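Local atomic coordinates of phosphonomutase (Burkholderia cenocepacia J2315, PDB entry 4MG4), a protein that is named a phosphonomutase and belongs to an enzyme family built on a TIM barrel. Residues Y155-R160 with G191-F196; L50-W55 with L87-D92. One frame throughout, in Å; residues are numbered along the deposited sequence.

Both contacts are pairings of neighbouring parallel strands in one closed eight-stranded barrel. Contact 2 joins the second and third strands, 50-52 and 89-92. Contact 1 joins the fifth and sixth, 156-160 and 194-196. Strand 118-122 fills the gap between them and bonds through its backbone to both 89-92 and 156-160. The centres of the two contacts are 13 Å apart. Their nearest atoms are about 5 Å apart, so they do not touch directly. Contact 2 closes along the chain before contact 1 opens. In TIM-barrel enzymes the active site lies at the C-terminal ends of the strands. Arg160 and Phe196 in contact 1, and Asp92 in contact 2, stand at those ends.

Contact 1 of 2, residues Y155-R160 with G191-F196; sequences YFINAR and GADGLF
Asp193 meets Ile157 and Phe156 through its backbone and its side chain. Backbone bonds come first. Ile157 O accepts two N-H groups, from Asp193 N at 2.8 Å and Gly194 N at 3.1 Å. The first donor lies in the carbonyl plane, and the second is tilted 27° from it. The ladder then runs on from Ala159 N to Gly194 O and from Phe196 N to Ala159 O. Among side-chain bonds, Asp193 OD2 takes Ile157 N at 2.8 Å on its anti lone pair, almost straight at 174°. Arg145 of helix 134-150 forms a salt bridge with the same oxygen, and Arg19 with OD1. Van der Waals contacts follow. Asp193 CB sits over the centre of the Phe156 ring, 3.6 Å from its centroid, in a CH-pi contact. On the other side of the strand, Ala159 CB meets Ala192 CB at 3.8 Å. Farther along, the extended Arg160 chain lies beside the Phe196 ring, with Arg160 CD 3.8 Å from Phe196 CD2. Both side chains point the same way, and the guanidinium stands nearly at right angles to the ring. Arg160 NE pairs with Asp162. With helix 174-190 between them, these strands form a beta-alpha-beta unit of the TIM barrel.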
ATOM      1  N   TYR A 155      -5.010 -26.282   7.735  1.00 13.09           N
ATOM      2  CA  TYR A 155      -3.984 -25.266   7.436  1.00 11.66           C
ATOM      3  C   TYR A 155      -2.986 -25.825   6.452  1.00 11.54           C
ATOM      4  O   TYR A 155      -2.471 -26.939   6.641  1.00 12.20           O
ATOM      5  CB  TYR A 155      -3.247 -24.893   8.710  1.00 12.13           C
ATOM      6  CG  TYR A 155      -2.231 -23.764   8.620  1.00 11.11           C
ATOM      7  CD1 TYR A 155      -2.587 -22.448   8.839  1.00 11.29           C
ATOM      8  CD2 TYR A 155      -0.905 -24.012   8.341  1.00 11.39           C
ATOM      9  CE1 TYR A 155      -1.621 -21.418   8.808  1.00 11.12           C
ATOM     10  CE2 TYR A 155       0.058 -23.011   8.346  1.00 11.21           C
ATOM     11  CZ  TYR A 155      -0.309 -21.700   8.566  1.00 11.07           C
ATOM     12  OH  TYR A 155       0.611 -20.662   8.577  1.00 11.09           O
ATOM     13  N   PHE A 156      -2.750 -25.074   5.389  1.00 10.28           N
ATOM     14  CA  PHE A 156      -1.963 -25.556   4.247  1.00  9.99           C
ATOM     15  C   PHE A 156      -0.526 -25.005   4.331  1.00  9.72           C
ATOM     16  O   PHE A 156      -0.263 -23.786   4.130  1.00 10.26           O
ATOM     17  CB  PHE A 156      -2.667 -25.158   2.965  1.00  9.86           C
ATOM     18  CG  PHE A 156      -2.165 -25.851   1.730  1.00  9.67           C
ATOM     19  CD1 PHE A 156      -0.950 -25.469   1.137  1.00 10.01           C
ATOM     20  CD2 PHE A 156      -2.903 -26.842   1.143  1.00  9.76           C
ATOM     21  CE1 PHE A 156      -0.472 -26.112  -0.006  1.00 10.09           C
ATOM     22  CE2 PHE A 156      -2.407 -27.493  -0.004  1.00 10.09           C
ATOM     23  CZ  PHE A 156      -1.205 -27.137  -0.555  1.00  9.76           C
ATOM     24  N   ILE A 157       0.424 -25.908   4.556  1.00  9.27           N
ATOM     25  CA  ILE A 157       1.857 -25.565   4.567  1.00  9.30           C
ATOM     26  C   ILE A 157       2.425 -25.813   3.193  1.00  8.88           C
ATOM     27  O   ILE A 157       2.564 -26.949   2.765  1.00  8.49           O
ATOM     28  CB  ILE A 157       2.650 -26.359   5.656  1.00  9.99           C
ATOM     29  CG1 ILE A 157       2.080 -26.015   7.052  1.00 10.17           C
ATOM     30  CG2 ILE A 157       4.123 -26.013   5.600  1.00 10.29           C
ATOM     31  CD1 ILE A 157       2.645 -26.904   8.155  1.00 11.04           C
ATOM     32  N   ASN A 158       2.706 -24.725   2.496  1.00  8.73           N
ATOM     33  CA  ASN A 158       3.290 -24.782   1.149  1.00  8.35           C
ATOM     34  C   ASN A 158       4.802 -24.629   1.364  1.00  8.62           C
ATOM     35  O   ASN A 158       5.275 -23.567   1.679  1.00  8.65           O
ATOM     36  CB  ASN A 158       2.728 -23.656   0.292  1.00  8.46           C
ATOM     37  CG  ASN A 158       2.986 -23.829  -1.194  1.00  8.66           C
ATOM     38  OD1 ASN A 158       2.983 -24.940  -1.721  1.00  9.29           O
ATOM     39  ND2 ASN A 158       3.098 -22.702  -1.896  1.00  8.35           N
ATOM     40  N   ALA A 159       5.565 -25.723   1.223  1.00  8.54           N
ATOM     41  CA  ALA A 159       7.000 -25.738   1.482  1.00  8.66           C
ATOM     42  C   ALA A 159       7.723 -25.275   0.246  1.00  8.96           C
ATOM     43  O   ALA A 159       7.642 -25.919  -0.807  1.00  9.64           O
ATOM     44  CB  ALA A 159       7.504 -27.154   1.872  1.00  8.67           C
ATOM     45  N   ARG A 160       8.367 -24.113   0.351  1.00  9.49           N
ATOM     46  CA  ARG A 160       9.137 -23.538  -0.718  1.00  9.92           C
ATOM     47  C   ARG A 160      10.559 -24.053  -0.648  1.00 10.19           C
ATOM     48  O   ARG A 160      11.185 -24.049   0.412  1.00 10.95           O
ATOM     49  CB  ARG A 160       9.171 -22.029  -0.527  1.00 10.69           C
ATOM     50  CG  ARG A 160      10.071 -21.363  -1.534  1.00 11.46           C
ATOM     51  CD  ARG A 160       9.947 -19.851  -1.504  1.00 11.80           C
ATOM     52  NE  ARG A 160      11.047 -19.247  -2.221  1.00 13.16           N
ATOM     53  CZ  ARG A 160      11.034 -18.008  -2.752  1.00 16.46           C
ATOM     54  NH1 ARG A 160       9.943 -17.251  -2.677  1.00 16.86           N
ATOM     55  NH2 ARG A 160      12.115 -17.555  -3.397  1.00 17.71           N
ATOM     56  N   GLY A 191       5.276 -33.198   6.978  1.00 10.77           N
ATOM     57  CA  GLY A 191       3.931 -32.648   7.050  1.00 10.89           C
ATOM     58  C   GLY A 191       3.593 -31.494   6.123  1.00 10.18           C
ATOM     59  O   GLY A 191       2.507 -30.925   6.265  1.00 10.13           O
ATOM     60  N   ALA A 192       4.425 -31.189   5.145  1.00  9.75           N
ATOM     61  CA  ALA A 192       4.037 -30.173   4.157  1.00  9.69           C
ATOM     62  C   ALA A 192       2.844 -30.650   3.314  1.00  9.70           C
ATOM     63  O   ALA A 192       2.693 -31.863   3.057  1.00 10.20           O
ATOM     64  CB  ALA A 192       5.200 -29.834   3.241  1.00  9.84           C
ATOM     65  N   ASP A 193       2.035 -29.697   2.864  1.00  9.36           N
ATOM     66  CA  ASP A 193       0.885 -29.968   2.034  1.00  9.57           C
ATOM     67  C   ASP A 193       1.113 -29.660   0.559  1.00  9.76           C
ATOM     68  O   ASP A 193       0.432 -30.234  -0.299  1.00 10.27           O
ATOM     69  CB  ASP A 193      -0.322 -29.141   2.509  1.00 10.19           C
ATOM     70  CG  ASP A 193      -0.695 -29.392   3.968  1.00 11.15           C
ATOM     71  OD1 ASP A 193      -1.303 -30.468   4.233  1.00 12.92           O
ATOM     72  OD2 ASP A 193      -0.317 -28.584   4.835  1.00 10.96           O
ATOM     73  N   GLY A 194       2.029 -28.754   0.263  1.00  8.85           N
ATOM     74  CA  GLY A 194       2.327 -28.383  -1.103  1.00  8.95           C
ATOM     75  C   GLY A 194       3.805 -28.125  -1.257  1.00  8.47           C
ATOM     76  O   GLY A 194       4.524 -27.978  -0.299  1.00  8.20           O
ATOM     77  N   LEU A 195       4.282 -28.138  -2.495  1.00  8.53           N
ATOM     78  CA  LEU A 195       5.685 -27.835  -2.803  1.00  9.38           C
ATOM     79  C   LEU A 195       5.721 -26.651  -3.743  1.00  9.11           C
ATOM     80  O   LEU A 195       5.089 -26.707  -4.813  1.00  9.79           O
ATOM     81  CB  LEU A 195       6.344 -29.006  -3.525  1.00 10.14           C
ATOM     82  CG  LEU A 195       7.815 -28.883  -3.912  1.00 10.96           C
ATOM     83  CD1 LEU A 195       8.655 -28.936  -2.617  1.00 11.46           C
ATOM     84  CD2 LEU A 195       8.130 -29.956  -4.939  1.00 11.14           C
ATOM     85  N   PHE A 196       6.466 -25.618  -3.411  1.00  9.05           N
ATOM     86  CA  PHE A 196       6.657 -24.454  -4.254  1.00  9.62           C
ATOM     87  C   PHE A 196       8.146 -24.420  -4.731  1.00 10.31           C
ATOM     88  O   PHE A 196       9.079 -24.451  -3.921  1.00  9.65           O
ATOM     89  CB  PHE A 196       6.289 -23.184  -3.478  1.00  9.64           C
ATOM     90  CG  PHE A 196       6.511 -21.879  -4.207  1.00 10.10           C
ATOM     91  CD1 PHE A 196       6.291 -21.772  -5.581  1.00 10.26           C
ATOM     92  CD2 PHE A 196       6.853 -20.751  -3.508  1.00 10.05           C
ATOM     93  CE1 PHE A 196       6.389 -20.528  -6.233  1.00 10.63           C
ATOM     94  CE2 PHE A 196       7.038 -19.537  -4.145  1.00 10.38           C
ATOM     95  CZ  PHE A 196       6.805 -19.436  -5.516  1.00 10.72           C
TER

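Contact 2 of 2, residues L50-W55 with L87-D92; sequences LATGSW and LPVTVD
The Asp92 carboxylate is the flat group that bonds across this contact, to Ser54. Ser54 N reaches Asp92 OD2 at 3.0 Å from above the carboxylate plane, 37° out of it. Ser54 CB comes within 3.3 Å of the same oxygen. Ser54 OG lies 3.2 Å from Asp92 OD2, at best a weak bond. The other oxygen, OD1, accepts Glu94 N. Asp92 CG is anti to its backbone N (chi1 -178°), which carries the carboxylate across to the start of helix 54-60. Next to it, Thr52 OG1 stands between its own backbone N and carbonyl carbon (chi1 72°) and accepts Asp92 N at 3.1 Å. A water bonded to OG1 donates to Asp92 O. Behind these groups the backbones pair from Leu50 N to Pro88 O, Thr90 N to Leu50 O and Thr52 N to Thr90 O. On one face Leu50 CD2 meets Leu87 CD1 at 3.9 Å, the two side chains crossing at about a right angle. On the opposite face Ala51 CB packs on Thr90 CG2 at 3.7 Å. Chemically, a threonine hydroxyl replaces a backbone acceptor where the ladder ends. Ser54 N and Glu94 N together fix the carboxylate at the strand end.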
ATOM      1  N   LEU A  50      -6.655 -15.293  -1.518  1.00 12.15           N
ATOM      2  CA  LEU A  50      -5.587 -14.288  -1.485  1.00 11.73           C
ATOM      3  C   LEU A  50      -4.293 -14.844  -0.864  1.00 11.72           C
ATOM      4  O   LEU A  50      -4.339 -15.685   0.053  1.00 11.54           O
ATOM      5  CB  LEU A  50      -5.986 -13.093  -0.634  1.00 11.81           C
ATOM      6  CG  LEU A  50      -7.317 -12.422  -1.103  1.00 12.48           C
ATOM      7  CD1 LEU A  50      -7.628 -11.343  -0.097  1.00 13.02           C
ATOM      8  CD2 LEU A  50      -7.301 -11.917  -2.535  1.00 12.80           C
ATOM      9  N   ALA A  51      -3.166 -14.306  -1.334  1.00 10.52           N
ATOM     10  CA  ALA A  51      -1.892 -14.587  -0.745  1.00 11.62           C
ATOM     11  C   ALA A  51      -1.232 -13.280  -0.357  1.00 12.41           C
ATOM     12  O   ALA A  51      -1.431 -12.262  -1.042  1.00 13.67           O
ATOM     13  CB  ALA A  51      -0.992 -15.314  -1.728  1.00 12.02           C
ATOM     14  N   THR A  52      -0.414 -13.281   0.681  1.00 12.79           N
ATOM     15  CA  THR A  52       0.511 -12.191   0.834  1.00 14.36           C
ATOM     16  C   THR A  52       1.834 -12.600   0.240  1.00 16.61           C
ATOM     17  O   THR A  52       2.192 -13.813   0.203  1.00 16.09           O
ATOM     18  CB  THR A  52       0.666 -11.784   2.274  1.00 15.97           C
ATOM     19  OG1 THR A  52       1.415 -12.799   2.969  1.00 16.25           O
ATOM     20  CG2 THR A  52      -0.688 -11.639   2.936  1.00 16.87           C
ATOM     21  N   GLY A  53       2.611 -11.601  -0.159  1.00 16.76           N
ATOM     22  CA  GLY A  53       3.964 -11.853  -0.598  1.00 18.00           C
ATOM     23  C   GLY A  53       4.883 -11.020   0.287  1.00 17.18           C
ATOM     24  O   GLY A  53       4.667  -9.828   0.473  1.00 16.45           O
ATOM     25  N   SER A  54       5.956 -11.618   0.737  1.00 17.17           N
ATOM     26  CA  SER A  54       6.838 -10.938   1.669  1.00 17.80           C
ATOM     27  C   SER A  54       7.489  -9.734   1.006  1.00 17.56           C
ATOM     28  O   SER A  54       7.634  -8.692   1.676  1.00 16.49           O
ATOM     29  CB  SER A  54       7.865 -11.864   2.280  1.00 19.75           C
ATOM     30  OG  SER A  54       8.895 -12.250   1.385  1.00 22.37           O
ATOM     31  N   TRP A  55       7.872  -9.869  -0.260  1.00 16.98           N
ATOM     32  CA  TRP A  55       8.581  -8.767  -0.929  1.00 19.77           C
ATOM     33  C   TRP A  55       7.678  -7.535  -1.049  1.00 17.90           C
ATOM     34  O   TRP A  55       8.096  -6.412  -0.694  1.00 16.82           O
ATOM     35  CB  TRP A  55       9.041  -9.201  -2.336  1.00 22.54           C
ATOM     36  CG  TRP A  55      10.060  -8.291  -2.914  1.00 26.95           C
ATOM     37  CD1 TRP A  55      11.419  -8.434  -2.844  1.00 31.16           C
ATOM     38  CD2 TRP A  55       9.822  -7.062  -3.616  1.00 27.98           C
ATOM     39  NE1 TRP A  55      12.045  -7.371  -3.474  1.00 34.95           N
ATOM     40  CE2 TRP A  55      11.085  -6.520  -3.957  1.00 33.50           C
ATOM     41  CE3 TRP A  55       8.678  -6.381  -3.994  1.00 27.07           C
ATOM     42  CZ2 TRP A  55      11.214  -5.344  -4.673  1.00 33.05           C
ATOM     43  CZ3 TRP A  55       8.807  -5.210  -4.700  1.00 28.83           C
ATOM     44  CH2 TRP A  55      10.063  -4.701  -5.027  1.00 31.83           C
ATOM     45  N   LEU A  87     -12.467 -14.149   1.741  1.00 15.82           N
ATOM     46  CA  LEU A  87     -11.678 -15.181   1.075  1.00 14.41           C
ATOM     47  C   LEU A  87     -10.664 -15.835   1.997  1.00 13.23           C
ATOM     48  O   LEU A  87     -10.176 -15.221   2.972  1.00 12.92           O
ATOM     49  CB  LEU A  87     -10.938 -14.649  -0.148  1.00 14.26           C
ATOM     50  CG  LEU A  87     -11.772 -14.030  -1.320  1.00 14.54           C
ATOM     51  CD1 LEU A  87     -10.885 -13.507  -2.409  1.00 15.42           C
ATOM     52  CD2 LEU A  87     -12.702 -15.133  -1.870  1.00 15.14           C
ATOM     53  N   PRO A  88     -10.319 -17.093   1.724  1.00 12.63           N
ATOM     54  CA  PRO A  88      -9.172 -17.686   2.399  1.00 12.20           C
ATOM     55  C   PRO A  88      -7.880 -16.936   2.069  1.00 11.48           C
ATOM     56  O   PRO A  88      -7.669 -16.590   0.908  1.00 12.06           O
ATOM     57  CB  PRO A  88      -9.088 -19.111   1.807  1.00 12.92           C
ATOM     58  CG  PRO A  88     -10.369 -19.302   1.074  1.00 14.03           C
ATOM     59  CD  PRO A  88     -10.812 -17.959   0.645  1.00 13.15           C
ATOM     60  N   VAL A  89      -7.047 -16.735   3.105  1.00 11.65           N
ATOM     61  CA  VAL A  89      -5.802 -15.974   2.962  1.00 10.56           C
ATOM     62  C   VAL A  89      -4.649 -16.864   3.382  1.00 10.47           C
ATOM     63  O   VAL A  89      -4.668 -17.398   4.524  1.00 10.27           O
ATOM     64  CB  VAL A  89      -5.780 -14.688   3.835  1.00 10.89           C
ATOM     65  CG1 VAL A  89      -4.430 -13.988   3.748  1.00 11.12           C
ATOM     66  CG2 VAL A  89      -6.914 -13.775   3.398  1.00 11.46           C
ATOM     67  N   THR A  90      -3.626 -16.952   2.532  1.00  9.93           N
ATOM     68  CA  THR A  90      -2.367 -17.620   2.869  1.00 10.12           C
ATOM     69  C   THR A  90      -1.283 -16.584   3.017  1.00 10.31           C
ATOM     70  O   THR A  90      -1.301 -15.547   2.283  1.00 11.16           O
ATOM     71  CB  THR A  90      -2.017 -18.690   1.825  1.00 10.74           C
ATOM     72  OG1 THR A  90      -0.870 -19.442   2.264  1.00 10.85           O
ATOM     73  CG2 THR A  90      -1.863 -18.123   0.437  1.00 10.77           C
ATOM     74  N   VAL A  91      -0.332 -16.845   3.922  1.00 10.26           N
ATOM     75  CA  VAL A  91       0.688 -15.855   4.245  1.00 10.82           C
ATOM     76  C   VAL A  91       2.086 -16.357   3.938  1.00 11.08           C
ATOM     77  O   VAL A  91       2.480 -17.446   4.350  1.00 10.90           O
ATOM     78  CB  VAL A  91       0.559 -15.382   5.711  1.00 11.06           C
ATOM     79  CG1 VAL A  91       0.747 -16.510   6.708  1.00 11.12           C
ATOM     80  CG2 VAL A  91       1.616 -14.339   6.024  1.00 11.58           C
ATOM     81  N   ASP A  92       2.884 -15.505   3.304  1.00 11.71           N
ATOM     82  CA  ASP A  92       4.295 -15.778   3.095  1.00 11.97           C
ATOM     83  C   ASP A  92       5.056 -15.511   4.370  1.00 12.80           C
ATOM     84  O   ASP A  92       5.190 -14.352   4.798  1.00 13.31           O
ATOM     85  CB  ASP A  92       4.827 -14.935   1.942  1.00 13.57           C
ATOM     86  CG  ASP A  92       6.291 -15.184   1.615  1.00 14.79           C
ATOM     87  OD1 ASP A  92       6.952 -16.041   2.215  1.00 14.94           O
ATOM     88  OD2 ASP A  92       6.746 -14.473   0.650  1.00 17.81           O
TER
HETATM   89  O   HOH W   1       3.834 -11.839   3.782  1.00 26.00           O